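Local coordinates for protein dextranase (Pseudarthrobacter oxydans, PDB 6NZS) that catalyses the endohydrolysis of (1->6)-alpha-D-glucosidic linkages in dextran as a family 49 glycoside hydrolase, at residues A[259-264]-A[281-286]; A[331-336]-A[357-362]; A[381-386]-A[402-407]. All blocks are in the same frame, centred on the assembly; numbering follows the deposited sequence.

Interaction 1 of 3, residues A[259-264]-A[281-286]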
loop_
_atom_site.group_PDB
_atom_site.type_symbol
_atom_site.label_atom_id
_atom_site.label_comp_id
_atom_site.label_asym_id
_atom_site.label_seq_id
_atom_site.Cartn_x
_atom_site.Cartn_y
_atom_site.Cartn_z
ATOM N N GLY A 259 -17.171 9.487 -6.462
ATOM C CA GLY A 259 -17.242 10.226 -7.703
ATOM C C GLY A 259 -16.521 11.555 -7.698
ATOM O O GLY A 259 -16.461 12.212 -8.747
ATOM N N ALA A 260 -15.979 11.979 -6.558
ATOM C CA ALA A 260 -15.077 13.118 -6.543
ATOM C C ALA A 260 -13.670 12.655 -6.886
ATOM O O ALA A 260 -13.219 11.599 -6.431
ATOM C CB ALA A 260 -15.079 13.779 -5.166
ATOM N N TYR A 261 -12.979 13.451 -7.700
ATOM C CA TYR A 261 -11.590 13.205 -8.078
ATOM C C TYR A 261 -10.833 14.505 -7.848
ATOM O O TYR A 261 -11.039 15.485 -8.573
ATOM C CB TYR A 261 -11.503 12.771 -9.542
ATOM C CG TYR A 261 -10.165 12.182 -9.952
ATOM C CD1 TYR A 261 -9.100 12.994 -10.311
ATOM C CD2 TYR A 261 -9.978 10.804 -9.992
ATOM C CE1 TYR A 261 -7.891 12.454 -10.698
ATOM C CE2 TYR A 261 -8.764 10.254 -10.378
ATOM C CZ TYR A 261 -7.729 11.081 -10.725
ATOM O OH TYR A 261 -6.529 10.523 -11.106
ATOM N N VAL A 262 -9.987 14.521 -6.826
ATOM C CA VAL A 262 -9.246 15.711 -6.427
ATOM C C VAL A 262 -7.772 15.475 -6.726
ATOM O O VAL A 262 -7.152 14.571 -6.152
ATOM C CB VAL A 262 -9.449 16.012 -4.934
ATOM C CG1 VAL A 262 -8.613 17.224 -4.523
ATOM C CG2 VAL A 262 -10.930 16.237 -4.637
ATOM N N LYS A 263 -7.203 16.290 -7.613
ATOM C CA LYS A 263 -5.760 16.300 -7.832
ATOM C C LYS A 263 -5.162 17.287 -6.837
ATOM O O LYS A 263 -5.423 18.494 -6.926
ATOM C CB LYS A 263 -5.454 16.716 -9.267
ATOM C CG LYS A 263 -6.190 15.882 -10.292
ATOM C CD LYS A 263 -5.896 16.335 -11.709
ATOM C CE LYS A 263 -6.707 15.505 -12.696
ATOM N NZ LYS A 263 -6.236 15.715 -14.086
ATOM N N GLY A 264 -4.407 16.779 -5.868
ATOM C CA GLY A 264 -3.876 17.631 -4.812
ATOM C C GLY A 264 -3.451 16.818 -3.597
ATOM O O GLY A 264 -3.249 15.610 -3.679
ATOM N N TYR A 281 -15.562 7.946 -0.284
ATOM C CA TYR A 281 -15.113 7.018 -1.316
ATOM C C TYR A 281 -14.643 7.712 -2.598
ATOM O O TYR A 281 -14.834 7.168 -3.689
ATOM C CB TYR A 281 -16.216 6.012 -1.625
ATOM C CG TYR A 281 -16.523 5.013 -0.524
ATOM C CD1 TYR A 281 -15.523 4.244 0.064
ATOM C CD2 TYR A 281 -17.830 4.818 -0.100
ATOM C CE1 TYR A 281 -15.823 3.303 1.045
ATOM C CE2 TYR A 281 -18.134 3.894 0.874
ATOM C CZ TYR A 281 -17.137 3.141 1.445
ATOM O OH TYR A 281 -17.458 2.197 2.399
ATOM N N GLY A 282 -14.041 8.897 -2.499
ATOM C CA GLY A 282 -13.461 9.574 -3.640
ATOM C C GLY A 282 -11.970 9.305 -3.786
ATOM O O GLY A 282 -11.380 8.472 -3.093
ATOM N N VAL A 283 -11.351 10.036 -4.720
ATOM C CA VAL A 283 -9.938 9.871 -5.065
ATOM C C VAL A 283 -9.184 11.160 -4.767
ATOM O O VAL A 283 -9.647 12.254 -5.110
ATOM C CB VAL A 283 -9.761 9.487 -6.549
ATOM C CG1 VAL A 283 -8.282 9.354 -6.903
ATOM C CG2 VAL A 283 -10.505 8.198 -6.854
ATOM N N LEU A 284 -8.017 11.021 -4.145
ATOM C CA LEU A 284 -7.051 12.103 -3.966
ATOM C C LEU A 284 -5.795 11.671 -4.712
ATOM O O LEU A 284 -5.149 10.692 -4.324
ATOM C CB LEU A 284 -6.743 12.317 -2.482
ATOM C CG LEU A 284 -5.772 13.457 -2.148
ATOM C CD1 LEU A 284 -6.371 14.793 -2.552
ATOM C CD2 LEU A 284 -5.412 13.446 -0.669
ATOM N N SER A 285 -5.437 12.393 -5.777
ATOM C CA SER A 285 -4.353 11.996 -6.669
ATOM C C SER A 285 -3.227 13.019 -6.636
ATOM O O SER A 285 -3.474 14.222 -6.756
ATOM C CB SER A 285 -4.860 11.863 -8.101
ATOM O OG SER A 285 -3.760 11.635 -8.961
ATOM N N GLY A 286 -1.992 12.539 -6.498
ATOM C CA GLY A 286 -0.826 13.409 -6.519
ATOM C C GLY A 286 -0.181 13.526 -7.887
ATOM O O GLY A 286 0.983 13.935 -7.991
#
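Val283 CG1 and Ser285 CB both meet the phenol ring of Tyr261 obliquely, CE2 of the ring lying 3.6 Å from Val283 CG1. A chi1 of -166° lays the ring across towards the neighbouring strand, on the side of the sheet that carries Val283 and Ser285. The ring spans both of these positions, and its OH ends 3.7 Å from Ser285 OG, a packing distance; His15 also touches the Tyr261 side chain. Both hydroxyls reach the same acceptor, Glu287 OE1, just beyond the second segment. Lys263, on this same side, sends its amine to the carbonyls of Gly27 and Glu30.

On the other face Val262 CG1 meets Leu284 CD1 at 3.8 Å, with Leu256 beside both. Leu284 CD1 also lies 3.4 Å from Gly264 O.

Parallel backbone pairing joins 260-263 to 283-285 as successive turns of the beta-helix. Val283 N bonds to Ala260 O, and Val262 N returns to Val283 O at 2.9 Å in a nearly straight bond (171°). Ser285 N follows with Val262 O at 2.8 Å, and Gly264 N closes on Ser285 O. The chemistry is thus two-sided: Val262 and Leu284 make an apolar inner face, whereas on the outer face two hydroxyls on one carboxylate oxygen would be expected to favour its charged form.

Interaction 2 of 3, residues A[331-336]-A[357-362]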
loop_
_atom_site.group_PDB
_atom_site.type_symbol
_atom_site.label_atom_id
_atom_site.label_comp_id
_atom_site.label_asym_id
_atom_site.label_seq_id
_atom_site.Cartn_x
_atom_site.Cartn_y
_atom_site.Cartn_z
ATOM N N GLY A 331 -12.225 5.402 3.588
ATOM C CA GLY A 331 -12.853 5.450 2.281
ATOM C C GLY A 331 -11.956 5.840 1.125
ATOM O O GLY A 331 -12.037 5.247 0.046
ATOM N N VAL A 332 -11.094 6.833 1.348
ATOM C CA VAL A 332 -10.408 7.505 0.248
ATOM C C VAL A 332 -9.416 6.581 -0.448
ATOM O O VAL A 332 -8.831 5.665 0.155
ATOM C CB VAL A 332 -9.718 8.800 0.719
ATOM C CG1 VAL A 332 -10.745 9.785 1.272
ATOM C CG2 VAL A 332 -8.670 8.498 1.764
ATOM N N THR A 333 -9.206 6.853 -1.733
ATOM C CA THR A 333 -8.152 6.245 -2.536
ATOM C C THR A 333 -7.114 7.326 -2.768
ATOM O O THR A 333 -7.434 8.376 -3.334
ATOM C CB THR A 333 -8.703 5.777 -3.884
ATOM O OG1 THR A 333 -9.701 4.773 -3.670
ATOM C CG2 THR A 333 -7.607 5.176 -4.765
ATOM N N VAL A 334 -5.885 7.067 -2.333
ATOM C CA VAL A 334 -4.748 7.954 -2.559
ATOM C C VAL A 334 -3.980 7.410 -3.757
ATOM O O VAL A 334 -3.461 6.288 -3.713
ATOM C CB VAL A 334 -3.856 8.029 -1.308
ATOM C CG1 VAL A 334 -2.577 8.820 -1.601
ATOM C CG2 VAL A 334 -4.641 8.656 -0.157
ATOM N N ALA A 335 -3.918 8.185 -4.839
ATOM C CA ALA A 335 -3.319 7.738 -6.089
ATOM C C ALA A 335 -2.081 8.557 -6.421
ATOM O O ALA A 335 -2.031 9.762 -6.158
ATOM C CB ALA A 335 -4.316 7.870 -7.241
ATOM N N GLU A 336 -1.097 7.891 -7.022
ATOM C CA GLU A 336 0.073 8.542 -7.602
ATOM C C GLU A 336 0.772 9.545 -6.679
ATOM O O GLU A 336 0.967 10.711 -7.043
ATOM C CB GLU A 336 -0.274 9.184 -8.938
ATOM C CG GLU A 336 0.366 8.504 -10.114
ATOM C CD GLU A 336 -0.163 9.004 -11.438
ATOM O OE1 GLU A 336 -0.988 8.307 -12.060
ATOM O OE2 GLU A 336 0.270 10.087 -11.860
ATOM N N ASN A 357 -11.006 0.978 5.067
ATOM C CA ASN A 357 -11.493 1.059 3.693
ATOM C C ASN A 357 -10.755 2.139 2.917
ATOM O O ASN A 357 -11.352 2.923 2.174
ATOM C CB ASN A 357 -13.010 1.190 3.642
ATOM C CG ASN A 357 -13.677 -0.048 4.189
ATOM O OD1 ASN A 357 -13.802 -0.216 5.403
ATOM N ND2 ASN A 357 -14.035 -0.967 3.297
ATOM N N TYR A 358 -9.435 2.151 3.106
ATOM C CA TYR A 358 -8.506 3.131 2.573
ATOM C C TYR A 358 -7.600 2.406 1.590
ATOM O O TYR A 358 -7.227 1.247 1.821
ATOM C CB TYR A 358 -7.690 3.683 3.746
ATOM C CG TYR A 358 -6.495 4.516 3.387
ATOM C CD1 TYR A 358 -6.613 5.884 3.172
ATOM C CD2 TYR A 358 -5.232 3.942 3.297
ATOM C CE1 TYR A 358 -5.517 6.656 2.864
ATOM C CE2 TYR A 358 -4.128 4.711 2.985
ATOM C CZ TYR A 358 -4.278 6.067 2.767
ATOM O OH TYR A 358 -3.184 6.838 2.464
ATOM N N LYS A 359 -7.267 3.074 0.483
ATOM C CA LYS A 359 -6.480 2.447 -0.572
ATOM C C LYS A 359 -5.396 3.393 -1.066
ATOM O O LYS A 359 -5.590 4.610 -1.130
ATOM C CB LYS A 359 -7.327 2.032 -1.783
ATOM C CG LYS A 359 -8.557 1.199 -1.447
ATOM C CD LYS A 359 -9.787 2.112 -1.253
ATOM C CE LYS A 359 -10.941 1.377 -0.660
ATOM N NZ LYS A 359 -12.078 2.319 -0.578
ATOM N N GLN A 360 -4.256 2.814 -1.433
ATOM C CA GLN A 360 -3.172 3.537 -2.085
ATOM C C GLN A 360 -2.853 2.824 -3.392
ATOM O O GLN A 360 -2.612 1.616 -3.394
ATOM C CB GLN A 360 -1.946 3.581 -1.168
ATOM C CG GLN A 360 -0.766 4.353 -1.716
ATOM C CD GLN A 360 0.392 4.370 -0.728
ATOM O OE1 GLN A 360 0.200 4.310 0.501
ATOM N NE2 GLN A 360 1.595 4.425 -1.248
ATOM N N VAL A 361 -2.894 3.562 -4.507
ATOM C CA VAL A 361 -2.709 3.002 -5.844
ATOM C C VAL A 361 -1.710 3.851 -6.619
ATOM O O VAL A 361 -1.505 5.030 -6.326
ATOM C CB VAL A 361 -4.031 2.897 -6.647
ATOM C CG1 VAL A 361 -5.026 2.008 -5.924
ATOM C CG2 VAL A 361 -4.643 4.270 -6.890
ATOM N N GLY A 362 -1.102 3.245 -7.634
ATOM C CA GLY A 362 -0.212 4.014 -8.496
ATOM C C GLY A 362 1.047 4.522 -7.823
ATOM O O GLY A 362 1.484 5.650 -8.096
#
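Val332 presses its CG2 methyl against the edge of the Tyr358 ring, near the ring plane and 3.6 Å from CD1. Val334 fills the next position along, its CG2 lying 3.7 Å from Tyr358 CE1 and also touching OH. A chi1 of 169° puts the tyrosine ring opposite the backbone N and sends it towards 331-336, where its CD1-CE1 edge and OH run past the two CG2 methyls, Val332 at the edge and Val334 obliquely. Gln360 CG packs nearby on the carbonyl oxygen of Val334, while its amide nitrogen turns to Ser363 OG and Thr368 O.

The opposite face has smaller bumps. Val361 CG2 settles between two carbons of the neighbouring strand, 3.6 Å from Ala335 CB and 3.8 Å from Thr333 CG2. Thr333 OG1 lies against Lys359 CD. The two strands, 333-335 and 359-361, are neighbouring rungs of a right-handed parallel beta-helix, the fold of this family, and Trp87 and Phe189 of the N-terminal part of the chain pack over the side of Ala335 and Val361.

The lysine is bent at its second torsion (chi2 92°), which carries its amine back over the start of both segments. There NZ donates to Gly331 O at 3.0 Å and to Asn357 O at 2.9 Å, meeting the latter from above the carbonyl plane. NZ also forms a salt bridge with Glu191, which would offset its charge in this buried place. Between the faces, the backbone bonds alternate from Lys359 N to Val332 O, Val334 N to Lys359 O (2.8 Å), Val361 N to Val334 O, and Glu336 N to Val361 O.

Interaction 3 of 3, residues A[381-386]-A[402-407]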
loop_
_atom_site.group_PDB
_atom_site.type_symbol
_atom_site.label_atom_id
_atom_site.label_comp_id
_atom_site.label_asym_id
_atom_site.label_seq_id
_atom_site.Cartn_x
_atom_site.Cartn_y
_atom_site.Cartn_z
ATOM N N ASN A 381 -9.211 -3.375 6.609
ATOM C CA ASN A 381 -9.889 -3.429 5.317
ATOM C C ASN A 381 -9.281 -2.448 4.322
ATOM O O ASN A 381 -9.950 -1.505 3.892
ATOM C CB ASN A 381 -11.398 -3.173 5.483
ATOM C CG ASN A 381 -12.023 -4.020 6.585
ATOM O OD1 ASN A 381 -11.613 -5.152 6.826
ATOM N ND2 ASN A 381 -13.041 -3.470 7.251
ATOM N N THR A 382 -8.026 -2.670 3.933
ATOM C CA THR A 382 -7.283 -1.705 3.137
ATOM C C THR A 382 -6.576 -2.397 1.977
ATOM O O THR A 382 -6.419 -3.624 1.956
ATOM C CB THR A 382 -6.229 -0.976 3.977
ATOM O OG1 THR A 382 -5.307 -1.936 4.503
ATOM C CG2 THR A 382 -6.862 -0.209 5.126
ATOM N N PHE A 383 -6.167 -1.585 0.998
ATOM C CA PHE A 383 -5.339 -2.025 -0.125
ATOM C C PHE A 383 -4.167 -1.066 -0.254
ATOM O O PHE A 383 -4.372 0.149 -0.313
ATOM C CB PHE A 383 -6.134 -2.028 -1.446
ATOM C CG PHE A 383 -5.282 -2.330 -2.652
ATOM C CD1 PHE A 383 -5.037 -3.641 -3.030
ATOM C CD2 PHE A 383 -4.704 -1.306 -3.392
ATOM C CE1 PHE A 383 -4.230 -3.932 -4.141
ATOM C CE2 PHE A 383 -3.886 -1.584 -4.498
ATOM C CZ PHE A 383 -3.653 -2.896 -4.871
ATOM N N PHE A 384 -2.947 -1.599 -0.316
ATOM C CA PHE A 384 -1.761 -0.768 -0.498
ATOM C C PHE A 384 -0.947 -1.247 -1.684
ATOM O O PHE A 384 -0.478 -2.390 -1.701
ATOM C CB PHE A 384 -0.861 -0.799 0.737
ATOM C CG PHE A 384 -1.406 -0.020 1.890
ATOM C CD1 PHE A 384 -2.277 -0.608 2.791
ATOM C CD2 PHE A 384 -1.045 1.305 2.074
ATOM C CE1 PHE A 384 -2.795 0.119 3.859
ATOM C CE2 PHE A 384 -1.549 2.048 3.141
ATOM C CZ PHE A 384 -2.424 1.449 4.034
ATOM N N ASN A 385 -0.750 -0.365 -2.650
ATOM C CA ASN A 385 0.341 -0.479 -3.607
ATOM C C ASN A 385 1.402 0.507 -3.137
ATOM O O ASN A 385 1.080 1.664 -2.852
ATOM C CB ASN A 385 -0.186 -0.096 -4.992
ATOM C CG ASN A 385 0.876 -0.093 -6.080
ATOM O OD1 ASN A 385 0.925 0.836 -6.876
ATOM N ND2 ASN A 385 1.668 -1.149 -6.167
ATOM N N ALA A 386 2.650 0.046 -2.995
ATOM C CA ALA A 386 3.718 0.916 -2.507
ATOM C C ALA A 386 5.062 0.464 -3.066
ATOM O O ALA A 386 5.301 -0.731 -3.255
ATOM C CB ALA A 386 3.777 0.966 -0.967
ATOM N N ASN A 402 -6.685 -7.350 7.765
ATOM C CA ASN A 402 -7.275 -7.420 6.430
ATOM C C ASN A 402 -6.657 -6.410 5.468
ATOM O O ASN A 402 -7.344 -5.512 4.958
ATOM C CB ASN A 402 -8.803 -7.280 6.500
ATOM C CG ASN A 402 -9.476 -7.610 5.190
ATOM O OD1 ASN A 402 -8.917 -8.338 4.356
ATOM N ND2 ASN A 402 -10.679 -7.081 4.994
ATOM N N THR A 403 -5.368 -6.578 5.197
ATOM C CA THR A 403 -4.607 -5.707 4.303
ATOM C C THR A 403 -4.217 -6.500 3.068
ATOM O O THR A 403 -3.547 -7.534 3.183
ATOM C CB THR A 403 -3.322 -5.216 4.970
ATOM O OG1 THR A 403 -3.576 -4.783 6.318
ATOM C CG2 THR A 403 -2.730 -4.049 4.197
ATOM N N VAL A 404 -4.606 -6.005 1.896
ATOM C CA VAL A 404 -4.182 -6.552 0.610
ATOM C C VAL A 404 -3.080 -5.645 0.083
ATOM O O VAL A 404 -3.240 -4.418 0.072
ATOM C CB VAL A 404 -5.368 -6.596 -0.367
ATOM C CG1 VAL A 404 -4.904 -7.017 -1.759
ATOM C CG2 VAL A 404 -6.458 -7.547 0.147
ATOM N N ILE A 405 -1.953 -6.234 -0.331
ATOM C CA ILE A 405 -0.769 -5.458 -0.692
ATOM C C ILE A 405 -0.270 -5.879 -2.068
ATOM O O ILE A 405 -0.077 -7.072 -2.326
ATOM C CB ILE A 405 0.353 -5.613 0.353
ATOM C CG1 ILE A 405 -0.127 -5.098 1.721
ATOM C CG2 ILE A 405 1.624 -4.889 -0.122
ATOM C CD1 ILE A 405 0.861 -5.359 2.860
ATOM N N TRP A 406 -0.063 -4.894 -2.949
ATOM C CA TRP A 406 0.630 -5.078 -4.224
ATOM C C TRP A 406 1.964 -4.362 -4.054
ATOM O O TRP A 406 2.047 -3.136 -4.154
ATOM C CB TRP A 406 -0.175 -4.484 -5.381
ATOM C CG TRP A 406 0.297 -4.952 -6.743
ATOM C CD1 TRP A 406 1.588 -4.986 -7.224
ATOM C CD2 TRP A 406 -0.532 -5.467 -7.786
ATOM N NE1 TRP A 406 1.593 -5.494 -8.506
ATOM C CE2 TRP A 406 0.307 -5.795 -8.871
ATOM C CE3 TRP A 406 -1.913 -5.677 -7.910
ATOM C CZ2 TRP A 406 -0.190 -6.339 -10.062
ATOM C CZ3 TRP A 406 -2.398 -6.214 -9.080
ATOM C CH2 TRP A 406 -1.543 -6.549 -10.139
ATOM N N LYS A 407 3.004 -5.121 -3.762
ATOM C CA LYS A 407 4.307 -4.540 -3.504
ATOM C C LYS A 407 5.033 -4.336 -4.829
ATOM O O LYS A 407 4.912 -5.161 -5.736
ATOM C CB LYS A 407 5.078 -5.495 -2.582
ATOM C CG LYS A 407 6.536 -5.158 -2.341
ATOM C CD LYS A 407 6.670 -3.927 -1.468
ATOM C CE LYS A 407 8.069 -3.363 -1.558
ATOM N NZ LYS A 407 8.249 -2.253 -0.559
HETATM O O HOH W 1 -5.664 -3.134 6.944
#
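Thr382 N, Val404 N, Phe384 N and Trp406 N bond in turn to Asn402 O, Thr382 O, Val404 O and Phe384 O, locking strands 382-386 and 402-407 in parallel register 15° apart. At the corner at Asn381, Asn402 ND2 donates to Asn381 OD1 at 2.8 Å. The acceptor lies in the amide plane of Asn402, yet the two amide planes stand 73° apart. Both asparagines sit in the left-handed region of backbone angles, and at Asn381 the chain turns from one face of the beta-helix to the next. Asparagines aligned in successive turns recur in parallel beta-helices, though here the amides are strongly twisted against each other rather than stacked.

Thr382 and Thr403 point the same way, and one water bridges them at 2.7 Å from each OG1. Thr403 CG2 lies 3.3 Å from Thr382 OG1 and touches the Phe384 ring obliquely at CD1. On the other face the edge of the Phe383 ring takes Val404 CG1, 3.6 Å from its CD1. Farther along, CZ of that ring meets Trp406 CB, while Phe189 meets the ring itself. Asn385 swings ND2 across to Trp406 O at 2.9 Å, arriving above the carbonyl plane. The same ND2 bonds to Asn408 OD1, and Ala386 N adds a weak bond to Trp406 O. The indole NE1 of Trp406 bonds to Glu181 OE1.

Overall arrangement
All three contacts are parallel strand pairings from one face of the beta-helix, taken in order along the chain. Every touching residue of interactions 1 and 2 is buried, while in interaction 3 Asn402 is partly exposed. Interactions 1 and 2 adjoin: Leu284 N and Gly286 N probably bond to Thr333 O and Ala335 O. Interaction 2 joins interaction 3 likewise, Gln360 exchanging probable backbone bonds with Phe383 and Asn385. Interactions 1 and 3 do not touch, their centres about 18 Å apart. The polar chemistry changes along the row: outer hydroxyls sharing a glutamate, then a lysine amine gripping carbonyls, then side-chain amides with a bridging water in interaction 3, nearest the chain centre.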